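Local coordinates for protein tropomodulin (Caenorhabditis elegans, PDB 1PGV) that probably caps actin filaments at their pointed ends, blocking elongation and depolymerization there, this chain being its C-terminal domain, at residues S31-L36 with I63-N68; D42-N47 with H71-S76. One frame throughout, in Å; residues are numbered along the deposited sequence.

In the fold
The two contacts illustrate how a leucine-rich-repeat-like domain is held together, helix to helix and strand to strand. Interaction 1 sets helix 29-37 against the end of helix 56-66; interaction 2 sets strand 45-47, an outermost strand of the parallel sheet, beside strand 74-76. Their centres lie about 10 Å apart, and they meet where Leu36 packs on Leu43 and Ile63 on Phe75. The helix contact is small and buried, made by apolar side chains and by carbon against backbone carbonyl oxygens, with no hydrogen bond across it. The larger strand contact is held by backbone hydrogen bonds, with Val46 and Phe75 on its buried face and Glu45, Lys74, Asn47 and Ser76 on the other.

Interaction 1 (S31-L36 with I63-N68); sequences SCINRL and IEAACN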
# COMPACT_ATOMS: atom_id res chain seq x y z
N SER A 31 10.48 -13.99 12.91
CA SER A 31 10.11 -15.16 12.13
C SER A 31 9.63 -14.74 10.74
O SER A 31 9.99 -15.37 9.74
CB SER A 31 9.00 -15.95 12.84
OG SER A 31 8.63 -17.09 12.08
N CYS A 32 8.82 -13.69 10.68
CA CYS A 32 8.31 -13.19 9.41
C CYS A 32 9.47 -12.80 8.49
O CYS A 32 9.46 -13.11 7.30
CB CYS A 32 7.40 -11.98 9.64
SG CYS A 32 5.78 -12.38 10.34
N ILE A 33 10.47 -12.12 9.05
CA ILE A 33 11.63 -11.71 8.26
C ILE A 33 12.29 -12.93 7.63
O ILE A 33 12.51 -12.97 6.42
CB ILE A 33 12.67 -10.98 9.15
CG1 ILE A 33 12.13 -9.60 9.54
CG2 ILE A 33 13.99 -10.86 8.40
CD1 ILE A 33 13.03 -8.83 10.49
N ASN A 34 12.60 -13.93 8.45
CA ASN A 34 13.24 -15.14 7.94
C ASN A 34 12.38 -15.86 6.90
O ASN A 34 12.89 -16.30 5.87
CB ASN A 34 13.56 -16.10 9.09
CG ASN A 34 14.69 -15.59 9.97
OD1 ASN A 34 15.75 -15.19 9.48
ND2 ASN A 34 14.46 -15.60 11.28
N ARG A 35 11.09 -15.99 7.18
CA ARG A 35 10.19 -16.68 6.25
C ARG A 35 10.02 -15.95 4.92
O ARG A 35 10.04 -16.57 3.86
CB ARG A 35 8.83 -16.91 6.91
CG ARG A 35 8.89 -17.88 8.09
CD ARG A 35 7.52 -18.08 8.71
NE ARG A 35 6.59 -18.73 7.79
CZ ARG A 35 5.28 -18.82 8.00
NH1 ARG A 35 4.75 -18.30 9.10
NH2 ARG A 35 4.50 -19.43 7.11
N LEU A 36 9.84 -14.63 4.98
CA LEU A 36 9.68 -13.85 3.75
C LEU A 36 10.93 -13.93 2.88
O LEU A 36 10.84 -14.06 1.66
CB LEU A 36 9.36 -12.39 4.09
CG LEU A 36 7.95 -12.14 4.64
CD1 LEU A 36 7.83 -10.72 5.17
CD2 LEU A 36 6.92 -12.39 3.54
N ILE A 63 10.38 -5.07 5.68
CA ILE A 63 9.93 -4.57 4.38
C ILE A 63 10.82 -5.12 3.28
O ILE A 63 10.34 -5.59 2.25
CB ILE A 63 9.97 -3.02 4.33
CG1 ILE A 63 8.90 -2.45 5.26
CG2 ILE A 63 9.78 -2.54 2.90
CD1 ILE A 63 9.00 -0.95 5.49
N GLU A 64 12.13 -5.07 3.50
CA GLU A 64 13.09 -5.57 2.52
C GLU A 64 12.88 -7.07 2.30
O GLU A 64 12.99 -7.57 1.18
CB GLU A 64 14.51 -5.30 3.01
CG GLU A 64 15.61 -5.72 2.04
CD GLU A 64 17.00 -5.39 2.56
OE1 GLU A 64 17.98 -5.67 1.85
OE2 GLU A 64 17.11 -4.85 3.69
N ALA A 65 12.59 -7.79 3.38
CA ALA A 65 12.37 -9.23 3.29
C ALA A 65 11.14 -9.53 2.44
O ALA A 65 11.15 -10.43 1.60
CB ALA A 65 12.19 -9.81 4.69
N ALA A 66 10.08 -8.76 2.65
CA ALA A 66 8.83 -8.93 1.91
C ALA A 66 9.03 -8.88 0.40
O ALA A 66 8.25 -9.47 -0.36
CB ALA A 66 7.82 -7.88 2.34
N CYS A 67 10.07 -8.18 -0.05
CA CYS A 67 10.36 -8.07 -1.48
C CYS A 67 10.74 -9.41 -2.11
O CYS A 67 10.60 -9.59 -3.32
CB CYS A 67 11.48 -7.07 -1.73
SG CYS A 67 11.05 -5.38 -1.31
N ASN A 68 11.23 -10.33 -1.29
CA ASN A 68 11.65 -11.64 -1.78
C ASN A 68 10.51 -12.65 -1.87
O ASN A 68 10.67 -13.74 -2.43
CB ASN A 68 12.75 -12.19 -0.88
CG ASN A 68 13.95 -11.28 -0.82
OD1 ASN A 68 14.59 -11.01 -1.84
ND2 ASN A 68 14.27 -10.78 0.37
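Leu36 makes most of the apolar contact between helix 29-37 and the end of helix 56-66, packing on Ala65 and Ala66. Leu36 CB lies 3.6 Å from Ala65 O and 3.9 Å from the methyl Ala65 CB. Because CG sits beside the backbone N (chi1 -73°), the branch runs on past Ala65 to the next residue, where Leu36 CD1 comes 3.9 Å from Ala66 CA and touches its methyl. Ile33, one turn earlier, adds a looser contact of Ile33 CG2 with Ala65 CB at 4.3 Å. The two small alanines let the helix backbones come close, with Leu36 CA and Ala66 CA 5.3 Å apart. Such side-by-side helices form the convex layer of a leucine-rich-repeat-like domain, and here Leu36 also reaches inward to Val46 of the sheet, while Ala66 meets Leu93 of helix 90-96.

Polar atoms take part through van der Waals contact. The methyl carbon Ala65 CB rests 3.6 Å from Ile33 O, and Asn68 CB packs against Leu36 O at 3.7 Å. Within its own segment, Asn68 ND2 folds back to make a weak hydrogen bond to Ala65 O, which also accepts a hydrogen bond from Asn68 N.

Interaction 2 (D42-N47 with H71-S76); sequences DLKEVN and HIEKFS
Lys44 O accepts two backbone hydrogen bonds from the neighbouring segment, one from Glu73 N at 2.7 Å and one from Lys74 N at 2.9 Å. The second donor approaches nearly along the C=O axis, whereas the first comes in at a more bent C=O...N angle of 136°. The Lys44 side chain, bent at chi2 and chi4, runs past His71 O and forms a long salt bridge from Lys44 NZ to Glu73 OE2, 3.8 Å.

Farther along, the chains exchange bonds in both directions: Val46 N donates to Lys74 O, almost straight at 171°, and Val46 O accepts from Ser76 N at 3.0 Å. Val46 thus uses both its backbone polar groups on the same neighbour. Its carbonyl oxygen also receives a CA-H...O contact from Phe75 and lies at the edge of the phenyl ring, in its plane.

Glu45, Asn47, Lys74 and Ser76 share one face of the sheet. Glu45 and Lys74 cross there without direct charge contact; a water donates to Glu45 OE1 and accepts from Lys74 NZ at 2.8 Å, joining them. Asn47 and Ser76 touch through carbon, but both polar ends turn to Asn49: Asn47 OD1 is hydrogen-bonded to Asn49 N, and Ser76 OG to Asn49 OD1.

On the face of Val46 and Phe75, Val46 CG1 lies alongside Phe75 CE1, 3.8 Å away, and Val46 CG2 meets Ile72 CD1, from the loop before the strand. Strands 45-47 and 74-76, parallel with their short axes 5° apart and linked through helix 56-66, make a beta-alpha-beta unit of the kind repeated along a leucine-rich-repeat-like solenoid.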
# COMPACT_ATOMS: atom_id res chain seq x y z
N ASP A 42 3.55 -20.31 2.34
CA ASP A 42 2.36 -20.23 3.19
C ASP A 42 2.13 -18.90 3.90
O ASP A 42 1.02 -18.62 4.35
CB ASP A 42 2.40 -21.37 4.21
CG ASP A 42 2.65 -22.72 3.57
OD1 ASP A 42 3.63 -23.39 3.94
OD2 ASP A 42 1.85 -23.11 2.68
N LEU A 43 3.18 -18.09 4.03
CA LEU A 43 3.04 -16.80 4.69
C LEU A 43 2.39 -15.81 3.72
O LEU A 43 3.07 -15.22 2.88
CB LEU A 43 4.41 -16.28 5.14
CG LEU A 43 4.42 -14.95 5.89
CD1 LEU A 43 3.43 -14.96 7.04
CD2 LEU A 43 5.83 -14.68 6.40
N LYS A 44 1.07 -15.64 3.85
CA LYS A 44 0.31 -14.75 2.98
C LYS A 44 -0.05 -13.43 3.64
O LYS A 44 -0.32 -12.44 2.95
CB LYS A 44 -0.98 -15.44 2.53
CG LYS A 44 -0.78 -16.79 1.88
CD LYS A 44 0.05 -16.69 0.62
CE LYS A 44 0.20 -18.05 -0.04
NZ LYS A 44 -1.12 -18.67 -0.36
N GLU A 45 -0.08 -13.41 4.96
CA GLU A 45 -0.42 -12.19 5.68
C GLU A 45 0.56 -11.87 6.80
O GLU A 45 0.88 -12.71 7.63
CB GLU A 45 -1.84 -12.27 6.25
CG GLU A 45 -2.15 -11.17 7.27
CD GLU A 45 -3.64 -10.98 7.53
OE1 GLU A 45 -4.36 -12.00 7.64
OE2 GLU A 45 -4.08 -9.82 7.63
N VAL A 46 1.05 -10.63 6.78
CA VAL A 46 1.97 -10.14 7.80
C VAL A 46 1.30 -8.90 8.34
O VAL A 46 1.07 -7.93 7.62
CB VAL A 46 3.34 -9.77 7.20
CG1 VAL A 46 4.22 -9.16 8.27
CG2 VAL A 46 4.00 -11.00 6.61
N ASN A 47 0.96 -8.92 9.63
CA ASN A 47 0.29 -7.80 10.26
C ASN A 47 1.05 -7.37 11.51
O ASN A 47 1.09 -8.11 12.49
CB ASN A 47 -1.13 -8.21 10.64
CG ASN A 47 -1.97 -7.04 11.11
OD1 ASN A 47 -1.50 -6.18 11.86
ND2 ASN A 47 -3.23 -7.01 10.69
N HIS A 71 4.50 -14.60 -2.57
CA HIS A 71 3.28 -15.14 -1.99
C HIS A 71 2.52 -14.18 -1.08
O HIS A 71 1.30 -14.26 -0.96
CB HIS A 71 3.61 -16.42 -1.22
CG HIS A 71 4.27 -17.46 -2.07
ND1 HIS A 71 3.58 -18.22 -2.99
CD2 HIS A 71 5.57 -17.86 -2.15
CE1 HIS A 71 4.42 -19.03 -3.61
NE2 HIS A 71 5.63 -18.83 -3.12
N ILE A 72 3.23 -13.26 -0.43
CA ILE A 72 2.57 -12.33 0.48
C ILE A 72 1.39 -11.63 -0.20
O ILE A 72 1.52 -11.10 -1.30
CB ILE A 72 3.56 -11.29 1.04
CG1 ILE A 72 2.84 -10.36 2.02
CG2 ILE A 72 4.21 -10.52 -0.10
CD1 ILE A 72 3.77 -9.41 2.77
N GLU A 73 0.24 -11.64 0.48
CA GLU A 73 -0.98 -11.03 -0.03
C GLU A 73 -1.44 -9.82 0.76
O GLU A 73 -2.10 -8.93 0.22
CB GLU A 73 -2.10 -12.08 -0.05
CG GLU A 73 -1.93 -13.14 -1.11
CD GLU A 73 -2.97 -14.25 -1.00
OE1 GLU A 73 -4.05 -14.00 -0.44
OE2 GLU A 73 -2.69 -15.36 -1.50
N LYS A 74 -1.11 -9.80 2.04
CA LYS A 74 -1.51 -8.68 2.89
C LYS A 74 -0.36 -8.26 3.79
O LYS A 74 0.26 -9.08 4.46
CB LYS A 74 -2.71 -9.06 3.75
CG LYS A 74 -3.94 -9.46 2.95
CD LYS A 74 -5.11 -9.79 3.88
CE LYS A 74 -6.35 -10.19 3.09
NZ LYS A 74 -7.51 -10.44 3.98
N PHE A 75 -0.08 -6.96 3.80
CA PHE A 75 1.00 -6.42 4.62
C PHE A 75 0.45 -5.18 5.30
O PHE A 75 0.11 -4.19 4.65
CB PHE A 75 2.20 -6.08 3.73
CG PHE A 75 3.45 -5.72 4.49
CD1 PHE A 75 3.63 -6.14 5.81
CD2 PHE A 75 4.47 -4.99 3.88
CE1 PHE A 75 4.80 -5.84 6.50
CE2 PHE A 75 5.64 -4.68 4.57
CZ PHE A 75 5.81 -5.11 5.88
N SER A 76 0.33 -5.24 6.63
CA SER A 76 -0.22 -4.12 7.38
C SER A 76 0.75 -3.62 8.44
O SER A 76 1.26 -4.39 9.25
CB SER A 76 -1.54 -4.53 8.04
OG SER A 76 -2.23 -3.40 8.54
O HOH W 1 -7.13 -10.62 6.70